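Aminotransferase class-III (Sphaerobacter thermophilus DSM 20745, PDB 6K8H) is an omega-transaminase of the class-III aminotransferase family, a two-subunit protein with the fold type I of pyridoxal-phosphate-dependent aminotransferases. Local coordinates at residues 149-154 with 175-180; 161-166 with 192-197; 222-225 with 229-232; 204-209 with 242-247. One frame throughout, in Å; residues are numbered along the deposited sequence.

Overall arrangement
All four contacts belong to the part of the chain built round the mixed seven-stranded sheet. Contacts 1 and 2, whose centres are about 5 Å apart, interlock at the edge of this sheet: their segments alternate along the chain, and they use the neighbouring parallel strands 146-150 and 194-197. Contact 4, about 16 Å from contact 1 between centres, joins helix 202-211, which lies on strand 194-197, to helix 235-248. Contact 3 lies between the two segments of contact 4 in sequence, in the loop after strand 216-221, and touches contact 1 where Cys153 meets Pro225. Contacts 1 and 3 each contain a residue of the ligand pocket, Tyr154 and Asp222; contact 2 packs a turn on the edge strand.

Contact 1. Residues 149-154 with 175-180; sequences KFDGCY and GFPVAT. With PLR ((5-hydroxy-4,6-dimethylpyridin-3-yl)methyl dihydrogen phosphate), chain D.
The loop leaving strand 146-150 runs to the ligand pocket, and at its start Asp151 meets Pro177 of the 175-180 loop. The carboxylate of Asp151 stands with CG anti to the backbone N (chi1 -163°), and the two side chains pass at a slant, Asp151 OD2 lying 3.8 Å from Pro177 CB. Polar linkage is left to one water, which donates both its protons: to Asp151 OD1 over 2.7 Å and to Val178 O over 2.8 Å. Val178 O also accepts from Ser164 OG and, at 3.2 Å and from well above the carbonyl plane, from Thr180 OG1. The other carboxylate oxygen, Asp151 OD2, is held by the hydroxyls of Ser167 and Tyr386, so both oxygens of this buried group are engaged and its rotation is fixed. A type II turn from Phe150 to Cys153, with Gly152 at positive phi, then redirects the chain. Lys149 NZ braces it with a 2.8 Å bond to Cys153 O, running in the carbonyl plane, and also donates to the carbonyls of Ala161 and Val163. Beyond the turn Tyr154 turns a ring edge to the ligand PLR: Tyr154 CE2 is 3.8 Å from PLR C4A, which lies in the plane of the ring. Hydrogen bonds to PLR come from Gly127 N and Thr128 OG1 and, from the second subunit, Thr317 OG1. A pocket at the C-terminal end of a parallel strand, completed across the subunit interface, is characteristic of the pyridoxal-phosphate-dependent aminotransferase fold.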
loop_
_atom_site.group_PDB
_atom_site.type_symbol
_atom_site.label_atom_id
_atom_site.label_comp_id
_atom_site.label_asym_id
_atom_site.label_seq_id
_atom_site.Cartn_x
_atom_site.Cartn_y
_atom_site.Cartn_z
ATOM N N LYS B 149 10.685 -11.549 -14.590
ATOM C CA LYS B 149 10.113 -10.290 -15.078
ATOM C C LYS B 149 10.964 -9.805 -16.239
ATOM O O LYS B 149 11.991 -10.401 -16.557
ATOM C CB LYS B 149 10.038 -9.230 -13.980
ATOM C CG LYS B 149 11.396 -8.877 -13.396
ATOM C CD LYS B 149 11.302 -7.577 -12.645
ATOM C CE LYS B 149 11.174 -6.413 -13.595
ATOM N NZ LYS B 149 11.427 -5.125 -12.891
ATOM N N PHE B 150 10.556 -8.706 -16.867
ATOM C CA PHE B 150 11.202 -8.230 -18.083
ATOM C C PHE B 150 12.081 -7.011 -17.812
ATOM O O PHE B 150 11.703 -6.107 -17.064
ATOM C CB PHE B 150 10.148 -7.945 -19.164
ATOM C CG PHE B 150 9.514 -9.205 -19.694
ATOM C CD1 PHE B 150 8.457 -9.806 -19.025
ATOM C CD2 PHE B 150 10.044 -9.844 -20.808
ATOM C CE1 PHE B 150 7.902 -11.003 -19.485
ATOM C CE2 PHE B 150 9.492 -11.031 -21.278
ATOM C CZ PHE B 150 8.415 -11.610 -20.615
ATOM N N ASP B 151 13.257 -7.014 -18.438
ATOM C CA ASP B 151 14.260 -5.965 -18.277
ATOM C C ASP B 151 13.683 -4.579 -18.556
ATOM O O ASP B 151 12.959 -4.371 -19.537
ATOM C CB ASP B 151 15.420 -6.252 -19.225
ATOM C CG ASP B 151 16.671 -5.500 -18.861
ATOM O OD1 ASP B 151 16.849 -5.177 -17.673
ATOM O OD2 ASP B 151 17.499 -5.247 -19.755
ATOM N N GLY B 152 13.998 -3.628 -17.680
ATOM C CA GLY B 152 13.609 -2.246 -17.888
ATOM C C GLY B 152 12.170 -1.917 -17.564
ATOM O O GLY B 152 11.712 -0.815 -17.897
ATOM N N CYS B 153 11.446 -2.804 -16.896
ATOM C CA CYS B 153 10.029 -2.597 -16.657
ATOM C C CYS B 153 9.745 -2.329 -15.184
ATOM O O CYS B 153 10.336 -2.952 -14.293
ATOM C CB CYS B 153 9.219 -3.819 -17.091
ATOM S SG CYS B 153 9.135 -4.109 -18.865
ATOM N N TYR B 154 8.794 -1.437 -14.945
ATOM C CA TYR B 154 8.472 -0.950 -13.609
ATOM C C TYR B 154 7.219 -1.635 -13.080
ATOM O O TYR B 154 6.220 -1.752 -13.795
ATOM C CB TYR B 154 8.268 0.569 -13.639
ATOM C CG TYR B 154 7.867 1.148 -12.301
ATOM C CD1 TYR B 154 8.806 1.339 -11.302
ATOM C CD2 TYR B 154 6.544 1.488 -12.035
ATOM C CE1 TYR B 154 8.445 1.870 -10.064
ATOM C CE2 TYR B 154 6.174 2.017 -10.807
ATOM C CZ TYR B 154 7.129 2.199 -9.828
ATOM O OH TYR B 154 6.763 2.736 -8.618
ATOM N N GLY B 175 24.566 -13.407 -23.038
ATOM C CA GLY B 175 23.706 -12.719 -23.978
ATOM C C GLY B 175 22.323 -12.373 -23.466
ATOM O O GLY B 175 21.522 -11.813 -24.228
ATOM N N PHE B 176 22.019 -12.663 -22.201
ATOM C CA PHE B 176 20.724 -12.392 -21.596
ATOM C C PHE B 176 20.792 -11.121 -20.760
ATOM O O PHE B 176 21.882 -10.656 -20.408
ATOM C CB PHE B 176 20.296 -13.570 -20.712
ATOM C CG PHE B 176 20.100 -14.853 -21.465
ATOM C CD1 PHE B 176 19.268 -14.901 -22.572
ATOM C CD2 PHE B 176 20.757 -16.013 -21.065
ATOM C CE1 PHE B 176 19.087 -16.081 -23.267
ATOM C CE2 PHE B 176 20.584 -17.203 -21.751
ATOM C CZ PHE B 176 19.746 -17.237 -22.859
ATOM N N PRO B 177 19.645 -10.527 -20.418
ATOM C CA PRO B 177 19.668 -9.329 -19.572
ATOM C C PRO B 177 20.261 -9.635 -18.203
ATOM O O PRO B 177 20.295 -10.782 -17.756
ATOM C CB PRO B 177 18.188 -8.927 -19.476
ATOM C CG PRO B 177 17.548 -9.547 -20.678
ATOM C CD PRO B 177 18.276 -10.852 -20.855
ATOM N N VAL B 178 20.745 -8.575 -17.538
ATOM C CA VAL B 178 21.396 -8.647 -16.230
ATOM C C VAL B 178 20.391 -8.295 -15.139
ATOM O O VAL B 178 19.611 -7.343 -15.287
ATOM C CB VAL B 178 22.611 -7.693 -16.163
ATOM C CG1 VAL B 178 23.162 -7.597 -14.734
ATOM C CG2 VAL B 178 23.705 -8.126 -17.125
ATOM N N ALA B 179 20.459 -9.033 -14.029
ATOM C CA ALA B 179 19.611 -8.718 -12.864
ATOM C C ALA B 179 20.358 -7.592 -12.151
ATOM O O ALA B 179 21.402 -7.860 -11.554
ATOM C CB ALA B 179 19.464 -9.930 -11.984
ATOM N N THR B 180 19.824 -6.378 -12.226
ATOM C CA THR B 180 20.539 -5.198 -11.692
ATOM C C THR B 180 19.745 -4.569 -10.550
ATOM O O THR B 180 18.507 -4.521 -10.626
ATOM C CB THR B 180 20.794 -4.165 -12.796
ATOM O OG1 THR B 180 21.074 -4.848 -14.017
ATOM C CG2 THR B 180 21.949 -3.248 -12.476
HETATM N N1 PLR D . 2.621 -1.478 -11.990
HETATM C C2 PLR D . 2.592 -0.557 -12.947
HETATM C C2A PLR D . 2.625 -0.992 -14.375
HETATM C C3 PLR D . 2.511 0.803 -12.617
HETATM O O3 PLR D . 2.473 1.708 -13.614
HETATM C C4 PLR D . 2.471 1.188 -11.262
HETATM C C4A PLR D . 2.378 2.605 -10.905
HETATM C C5 PLR D . 2.494 0.193 -10.279
HETATM C C6 PLR D . 2.588 -1.108 -10.693
HETATM C C5A PLR D . 2.480 0.530 -8.812
HETATM O O4P PLR D . 1.218 1.070 -8.314
HETATM P P PLR D . 1.229 2.034 -7.027
HETATM O O1P PLR D . 1.954 1.268 -5.968
HETATM O O2P PLR D . 1.963 3.260 -7.433
HETATM O O3P PLR D . -0.200 2.307 -6.684
HETATM O O HOH W 1 19.440 -5.189 -17.091
#

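Contact 2. Residues 161-166 with 192-197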
loop_
_atom_site.group_PDB
_atom_site.type_symbol
_atom_site.label_atom_id
_atom_site.label_comp_id
_atom_site.label_asym_id
_atom_site.label_seq_id
_atom_site.Cartn_x
_atom_site.Cartn_y
_atom_site.Cartn_z
ATOM N N ALA B 161 9.899 -7.403 -7.437
ATOM C CA ALA B 161 9.297 -6.864 -8.651
ATOM C C ALA B 161 10.106 -5.726 -9.262
ATOM O O ALA B 161 9.956 -5.442 -10.456
ATOM C CB ALA B 161 7.875 -6.383 -8.356
ATOM N N GLU B 162 10.975 -5.080 -8.489
ATOM C CA GLU B 162 11.684 -3.920 -8.996
ATOM C C GLU B 162 13.083 -4.237 -9.530
ATOM O O GLU B 162 13.728 -3.334 -10.088
ATOM C CB GLU B 162 11.757 -2.843 -7.908
ATOM C CG GLU B 162 12.670 -3.196 -6.770
ATOM C CD GLU B 162 12.791 -2.090 -5.746
ATOM O OE1 GLU B 162 12.072 -1.075 -5.870
ATOM O OE2 GLU B 162 13.599 -2.239 -4.809
ATOM N N VAL B 163 13.551 -5.488 -9.425
ATOM C CA VAL B 163 14.867 -5.835 -9.964
ATOM C C VAL B 163 14.916 -5.483 -11.447
ATOM O O VAL B 163 13.979 -5.770 -12.195
ATOM C CB VAL B 163 15.169 -7.327 -9.727
ATOM C CG1 VAL B 163 16.316 -7.797 -10.627
ATOM C CG2 VAL B 163 15.514 -7.586 -8.273
ATOM N N SER B 164 15.990 -4.804 -11.869
ATOM C CA SER B 164 16.185 -4.410 -13.267
ATOM C C SER B 164 15.098 -3.455 -13.771
ATOM O O SER B 164 14.794 -3.435 -14.966
ATOM C CB SER B 164 16.298 -5.627 -14.199
ATOM O OG SER B 164 17.476 -6.366 -13.932
ATOM N N THR B 165 14.492 -2.653 -12.885
ATOM C CA THR B 165 13.566 -1.625 -13.366
ATOM C C THR B 165 14.274 -0.685 -14.340
ATOM O O THR B 165 13.701 -0.272 -15.355
ATOM C CB THR B 165 12.981 -0.826 -12.202
ATOM O OG1 THR B 165 12.160 -1.671 -11.392
ATOM C CG2 THR B 165 12.135 0.331 -12.735
ATOM N N GLN B 166 15.523 -0.355 -14.052
ATOM C CA GLN B 166 16.409 0.291 -15.007
ATOM C C GLN B 166 17.394 -0.762 -15.500
ATOM O O GLN B 166 18.168 -1.312 -14.707
ATOM C CB GLN B 166 17.132 1.483 -14.372
ATOM C CG GLN B 166 18.415 1.846 -15.074
ATOM C CD GLN B 166 18.784 3.296 -14.904
ATOM O OE1 GLN B 166 18.000 4.090 -14.377
ATOM N NE2 GLN B 166 19.987 3.656 -15.349
ATOM N N ASP B 192 19.518 -12.836 -7.202
ATOM C CA ASP B 192 19.599 -14.216 -7.659
ATOM C C ASP B 192 18.233 -14.867 -7.793
ATOM O O ASP B 192 18.108 -15.839 -8.548
ATOM C CB ASP B 192 20.452 -15.057 -6.698
ATOM C CG ASP B 192 21.924 -14.672 -6.715
ATOM O OD1 ASP B 192 22.337 -13.869 -7.584
ATOM O OD2 ASP B 192 22.676 -15.175 -5.844
ATOM N N SER B 193 17.219 -14.388 -7.062
ATOM C CA SER B 193 15.893 -14.998 -7.179
ATOM C C SER B 193 15.062 -14.482 -8.358
ATOM O O SER B 193 13.939 -14.956 -8.534
ATOM C CB SER B 193 15.094 -14.809 -5.890
ATOM O OG SER B 193 14.663 -13.460 -5.795
ATOM N N VAL B 194 15.538 -13.514 -9.142
ATOM C CA VAL B 194 14.736 -12.911 -10.210
ATOM C C VAL B 194 15.394 -13.225 -11.550
ATOM O O VAL B 194 16.582 -12.941 -11.746
ATOM C CB VAL B 194 14.551 -11.392 -10.022
ATOM C CG1 VAL B 194 13.702 -10.817 -11.156
ATOM C CG2 VAL B 194 13.894 -11.114 -8.690
ATOM N N VAL B 195 14.638 -13.861 -12.443
ATOM C CA VAL B 195 15.079 -14.153 -13.806
ATOM C C VAL B 195 14.601 -13.016 -14.706
ATOM O O VAL B 195 13.390 -12.803 -14.847
ATOM C CB VAL B 195 14.525 -15.507 -14.292
ATOM C CG1 VAL B 195 14.912 -15.766 -15.767
ATOM C CG2 VAL B 195 14.995 -16.655 -13.406
ATOM N N VAL B 196 15.539 -12.304 -15.332
ATOM C CA VAL B 196 15.229 -11.116 -16.132
ATOM C C VAL B 196 15.214 -11.496 -17.610
ATOM O O VAL B 196 16.237 -11.910 -18.168
ATOM C CB VAL B 196 16.231 -9.978 -15.868
ATOM C CG1 VAL B 196 15.772 -8.717 -16.579
ATOM C CG2 VAL B 196 16.359 -9.705 -14.360
ATOM N N LEU B 197 14.051 -11.337 -18.250
ATOM C CA LEU B 197 13.725 -11.729 -19.610
ATOM C C LEU B 197 13.754 -10.529 -20.547
ATOM O O LEU B 197 13.606 -9.381 -20.118
ATOM C CB LEU B 197 12.335 -12.380 -19.668
ATOM C CG LEU B 197 12.006 -13.446 -18.617
ATOM C CD1 LEU B 197 10.520 -13.739 -18.614
ATOM C CD2 LEU B 197 12.798 -14.703 -18.886
#
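Val163, Val194 and Val196 carry most of this buried contact between the turn after helix 159-162 and strand 194-197. Val163 and Val194 meet end-on through their methyls, with Val163 CG2 3.9 Å from Val194 CG2 and the two CG1 methyls meeting at 4.0 Å. Val194 and Val196, two residues apart on the strand, both send their side chains to the same side of it, and Val196 takes the next place along the turn: its CG2 lies 4.2 Å from Val163 CG1 and 3.5 Å from Ser164 OG. That hydroxyl sits beside its own backbone N (chi1 -67°), where it also serves Val178 O and Thr180 N. The turn, type II from Glu162 to Thr165, is closed at Glu162 O, which accepts Thr165 N at 3.0 Å and Thr165 OG1 at 2.6 Å from the same face of its plane. Outside the contact, the carboxylate of Glu162 forms a salt bridge with Lys136 of the second subunit. No hydrogen bond joins the segments. The junction across them is therefore apolar, filled by methyls, and the one polar group among these, the hydroxyl of Ser164, is held on the side of the 175-180 loop, which satisfies its bonding.

Contact 3. Residues 222-225 with 229-232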
loop_
_atom_site.group_PDB
_atom_site.type_symbol
_atom_site.label_atom_id
_atom_site.label_comp_id
_atom_site.label_asym_id
_atom_site.label_seq_id
_atom_site.Cartn_x
_atom_site.Cartn_y
_atom_site.Cartn_z
ATOM N N ASP B 222 4.095 -6.638 -17.923
ATOM C CA ASP B 222 3.247 -5.504 -18.275
ATOM C C ASP B 222 2.971 -5.559 -19.774
ATOM O O ASP B 222 3.914 -5.433 -20.564
ATOM C CB ASP B 222 3.951 -4.206 -17.898
ATOM C CG ASP B 222 3.160 -2.951 -18.231
ATOM O OD1 ASP B 222 2.311 -2.958 -19.154
ATOM O OD2 ASP B 222 3.423 -1.918 -17.557
ATOM N N PRO B 223 1.700 -5.683 -20.215
ATOM C CA PRO B 223 1.373 -5.840 -21.639
ATOM C C PRO B 223 1.824 -4.666 -22.523
ATOM O O PRO B 223 2.117 -4.894 -23.672
ATOM C CB PRO B 223 -0.156 -5.982 -21.683
ATOM C CG PRO B 223 -0.558 -6.288 -20.258
ATOM C CD PRO B 223 0.501 -5.654 -19.384
ATOM N N ASN B 224 1.750 -3.440 -22.001
ATOM C CA ASN B 224 2.161 -2.229 -22.761
ATOM C C ASN B 224 3.009 -1.354 -21.832
ATOM O O ASN B 224 2.530 -0.286 -21.436
ATOM C CB ASN B 224 0.926 -1.501 -23.295
ATOM C CG ASN B 224 1.210 -0.610 -24.484
ATOM O OD1 ASN B 224 2.349 -0.500 -24.929
ATOM N ND2 ASN B 224 0.170 0.020 -25.006
ATOM N N PRO B 225 4.262 -1.729 -21.505
ATOM C CA PRO B 225 5.034 -0.973 -20.519
ATOM C C PRO B 225 5.415 0.453 -20.934
ATOM O O PRO B 225 6.017 0.642 -21.961
ATOM C CB PRO B 225 6.300 -1.822 -20.325
ATOM C CG PRO B 225 6.419 -2.613 -21.607
ATOM C CD PRO B 225 4.998 -2.856 -22.071
ATOM N N GLY B 229 8.591 2.591 -23.705
ATOM C CA GLY B 229 8.067 3.377 -24.804
ATOM C C GLY B 229 6.627 3.118 -25.193
ATOM O O GLY B 229 6.209 3.565 -26.270
ATOM N N LEU B 230 5.852 2.404 -24.371
ATOM C CA LEU B 230 4.433 2.144 -24.672
ATOM C C LEU B 230 4.282 1.448 -26.020
ATOM O O LEU B 230 3.425 1.793 -26.835
ATOM C CB LEU B 230 3.593 3.433 -24.638
ATOM C CG LEU B 230 2.096 3.277 -24.344
ATOM C CD1 LEU B 230 1.905 2.780 -22.903
ATOM C CD2 LEU B 230 1.334 4.564 -24.554
ATOM N N TYR B 231 5.118 0.452 -26.256
ATOM C CA TYR B 231 4.943 -0.424 -27.402
ATOM C C TYR B 231 4.531 -1.793 -26.884
ATOM O O TYR B 231 5.277 -2.398 -26.100
ATOM C CB TYR B 231 6.224 -0.515 -28.229
ATOM C CG TYR B 231 6.089 -1.401 -29.434
ATOM C CD1 TYR B 231 5.440 -0.958 -30.578
ATOM C CD2 TYR B 231 6.589 -2.693 -29.419
ATOM C CE1 TYR B 231 5.312 -1.782 -31.683
ATOM C CE2 TYR B 231 6.467 -3.514 -30.506
ATOM C CZ TYR B 231 5.829 -3.060 -31.635
ATOM O OH TYR B 231 5.717 -3.900 -32.716
ATOM N N PRO B 232 3.369 -2.305 -27.285
ATOM C CA PRO B 232 2.803 -3.487 -26.626
ATOM C C PRO B 232 3.557 -4.769 -26.939
ATOM O O PRO B 232 4.285 -4.884 -27.930
ATOM C CB PRO B 232 1.374 -3.556 -27.177
ATOM C CG PRO B 232 1.114 -2.220 -27.814
ATOM C CD PRO B 232 2.435 -1.691 -28.244
#
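Asn224 and Leu230 both carry CG anti to the backbone N (chi1 -158° and -155°), and these torsions bring the two branches together on a slant, Asn224 CG 3.8 Å from Leu230 CD1. That methyl, Leu230 CD1, reaches back over the first segment to within 3.5 Å of Asn224 O. On its other flank the Asn224 side chain lies flank to flank with the Pro232 ring, with Asn224 CG 3.7 Å from Pro232 CG. The amide is thus wedged against the backbone of residues 230-232. One hydrogen bond joins the segments, Leu230 N to Pro225 O at 3.0 Å, with an angle of 146° at the hydrogen. Farther along, Pro223 O receives a CA-H...O contact from Pro232 CA at 3.3 Å, and a backbone bond links Pro223 with Ala233. Asp222, which touches the ligand PLR, begins this loop with an Asx turn: its OD1 accepts Asn224 N at 2.9 Å on the anti side of the carboxylate and somewhat out of its plane. Three of the eight residues are prolines and have no N-H to give; beyond the one hydrogen bond between the two segments, close packing makes up the rest. The Asx turn couples the shape of that loop to a carboxylate of the pocket.

Contact 4. Residues 204-209 with 242-247; sequences GTERLI and REITRA
Ile244 is the residue through which helix 235-248 presses on helix 202-211, fitting against Glu206 and Ile209. The second segment starts with Arg242, whose guanidinium faces elsewhere: NH2 makes a salt bridge with Asp276 and NH1 bonds Thr274 O, while a weak bond of 3.1 Å runs from Arg242 NH2 to Thr245 OG1. Two residues on, Ile244 points toward the neighbouring helix. Its CG1 is anti to the backbone N (chi1 -173°) and the next bond is extended too (chi2 169°), which extends the terminal methyl toward that helix. There Ile244 CD1 lies 3.9 Å from Glu206 O and 4.2 Å from Glu206 CG, close to the first helix's backbone. Ile209, one turn further on, presents its CG2 to the same methyl at 3.9 Å, and Ile244 CG1 backs this up at 4.0 Å from Ile209 CG2. Glu206 thus lends its aliphatic stem, while its carboxylate pairs with Arg240 of the opposing helix. Thr245 comes next; its side chain touches Leu252 of strand 251-255, and its OG1 hydrogen-bonds Leu241 O. Helix 202-211 lies between strands 194-197 and 216-221 in the chain, and helix 235-248 between strands 216-221 and 251-255. Such side-by-side packing of the helices of successive beta-alpha-beta crossovers is characteristic of the alpha/beta large domain of pyridoxal-phosphate-dependent aminotransferases.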
loop_
_atom_site.group_PDB
_atom_site.type_symbol
_atom_site.label_atom_id
_atom_site.label_comp_id
_atom_site.label_asym_id
_atom_site.label_seq_id
_atom_site.Cartn_x
_atom_site.Cartn_y
_atom_site.Cartn_z
ATOM N N GLY B 204 14.863 -15.505 -26.691
ATOM C CA GLY B 204 15.561 -15.414 -25.419
ATOM C C GLY B 204 14.647 -15.676 -24.236
ATOM O O GLY B 204 15.038 -16.335 -23.267
ATOM N N THR B 205 13.412 -15.171 -24.308
ATOM C CA THR B 205 12.430 -15.408 -23.255
ATOM C C THR B 205 12.197 -16.903 -23.051
ATOM O O THR B 205 12.224 -17.405 -21.918
ATOM C CB THR B 205 11.117 -14.696 -23.610
ATOM O OG1 THR B 205 11.291 -13.276 -23.496
ATOM C CG2 THR B 205 9.978 -15.141 -22.717
ATOM N N GLU B 206 11.988 -17.637 -24.150
ATOM C CA GLU B 206 11.751 -19.074 -24.055
ATOM C C GLU B 206 12.976 -19.802 -23.528
ATOM O O GLU B 206 12.851 -20.688 -22.674
ATOM C CB GLU B 206 11.334 -19.630 -25.418
ATOM C CG GLU B 206 9.896 -19.303 -25.791
ATOM C CD GLU B 206 9.420 -20.039 -27.034
ATOM O OE1 GLU B 206 10.274 -20.425 -27.869
ATOM O OE2 GLU B 206 8.192 -20.236 -27.171
ATOM N N ARG B 207 14.170 -19.442 -24.009
ATOM C CA ARG B 207 15.366 -20.141 -23.548
ATOM C C ARG B 207 15.573 -19.947 -22.045
ATOM O O ARG B 207 15.927 -20.895 -21.329
ATOM C CB ARG B 207 16.592 -19.664 -24.328
ATOM C CG ARG B 207 16.663 -20.126 -25.793
ATOM C CD ARG B 207 17.962 -19.636 -26.455
ATOM N NE ARG B 207 17.845 -18.257 -26.936
ATOM C CZ ARG B 207 18.817 -17.341 -26.885
ATOM N NH1 ARG B 207 19.999 -17.649 -26.359
ATOM N NH2 ARG B 207 18.601 -16.109 -27.359
ATOM N N LEU B 208 15.327 -18.730 -21.545
ATOM C CA LEU B 208 15.487 -18.478 -20.115
ATOM C C LEU B 208 14.427 -19.198 -19.283
ATOM O O LEU B 208 14.740 -19.751 -18.221
ATOM C CB LEU B 208 15.460 -16.976 -19.847
ATOM C CG LEU B 208 16.797 -16.289 -20.118
ATOM C CD1 LEU B 208 16.603 -14.780 -20.232
ATOM C CD2 LEU B 208 17.797 -16.616 -19.019
ATOM N N ILE B 209 13.175 -19.189 -19.728
ATOM C CA ILE B 209 12.125 -19.909 -18.952
ATOM C C ILE B 209 12.435 -21.414 -18.941
ATOM O O ILE B 209 12.348 -22.029 -17.876
ATOM C CB ILE B 209 10.725 -19.587 -19.499
ATOM C CG1 ILE B 209 10.348 -18.139 -19.171
ATOM C CG2 ILE B 209 9.709 -20.578 -18.966
ATOM C CD1 ILE B 209 9.170 -17.609 -19.923
ATOM N N ARG B 242 2.306 -17.478 -23.165
ATOM C CA ARG B 242 1.201 -18.183 -22.516
ATOM C C ARG B 242 1.370 -19.697 -22.643
ATOM O O ARG B 242 1.167 -20.439 -21.668
ATOM C CB ARG B 242 -0.138 -17.718 -23.096
ATOM C CG ARG B 242 -1.352 -18.565 -22.677
ATOM C CD ARG B 242 -1.777 -18.301 -21.222
ATOM N NE ARG B 242 -0.902 -18.974 -20.263
ATOM C CZ ARG B 242 -1.102 -19.013 -18.948
ATOM N NH1 ARG B 242 -2.156 -18.413 -18.407
ATOM N NH2 ARG B 242 -0.237 -19.652 -18.170
ATOM N N GLU B 243 1.778 -20.172 -23.827
ATOM C CA GLU B 243 1.914 -21.618 -24.025
ATOM C C GLU B 243 3.010 -22.198 -23.138
ATOM O O GLU B 243 2.819 -23.239 -22.495
ATOM C CB GLU B 243 2.197 -21.946 -25.495
ATOM C CG GLU B 243 1.048 -21.646 -26.435
ATOM C CD GLU B 243 0.115 -22.830 -26.624
ATOM O OE1 GLU B 243 -0.238 -23.485 -25.618
ATOM O OE2 GLU B 243 -0.261 -23.116 -27.789
ATOM N N ILE B 244 4.166 -21.536 -23.077
ATOM C CA ILE B 244 5.279 -22.146 -22.351
ATOM C C ILE B 244 5.035 -22.094 -20.849
ATOM O O ILE B 244 5.380 -23.043 -20.131
ATOM C CB ILE B 244 6.629 -21.505 -22.738
ATOM C CG1 ILE B 244 7.787 -22.274 -22.088
ATOM C CG2 ILE B 244 6.688 -20.033 -22.347
ATOM C CD1 ILE B 244 9.156 -21.886 -22.602
ATOM N N THR B 245 4.440 -20.998 -20.340
ATOM C CA THR B 245 4.135 -20.966 -18.911
ATOM C C THR B 245 3.081 -22.003 -18.550
ATOM O O THR B 245 3.178 -22.655 -17.504
ATOM C CB THR B 245 3.681 -19.576 -18.465
ATOM O OG1 THR B 245 2.625 -19.107 -19.314
ATOM C CG2 THR B 245 4.850 -18.595 -18.485
ATOM N N ARG B 246 2.060 -22.174 -19.396
ATOM C CA ARG B 246 1.071 -23.211 -19.119
ATOM C C ARG B 246 1.706 -24.600 -19.135
ATOM O O ARG B 246 1.404 -25.442 -18.279
ATOM C CB ARG B 246 -0.067 -23.117 -20.132
ATOM C CG ARG B 246 -1.042 -24.265 -20.057
ATOM C CD ARG B 246 -2.022 -24.110 -18.901
ATOM N NE ARG B 246 -3.165 -25.004 -19.091
ATOM C CZ ARG B 246 -4.266 -24.677 -19.765
ATOM N NH1 ARG B 246 -4.386 -23.465 -20.299
ATOM N NH2 ARG B 246 -5.247 -25.565 -19.903
ATOM N N ALA B 247 2.614 -24.852 -20.080
ATOM C CA ALA B 247 3.237 -26.177 -20.154
ATOM C C ALA B 247 4.016 -26.505 -18.892
ATOM O O ALA B 247 4.091 -27.677 -18.492
ATOM C CB ALA B 247 4.163 -26.268 -21.367
#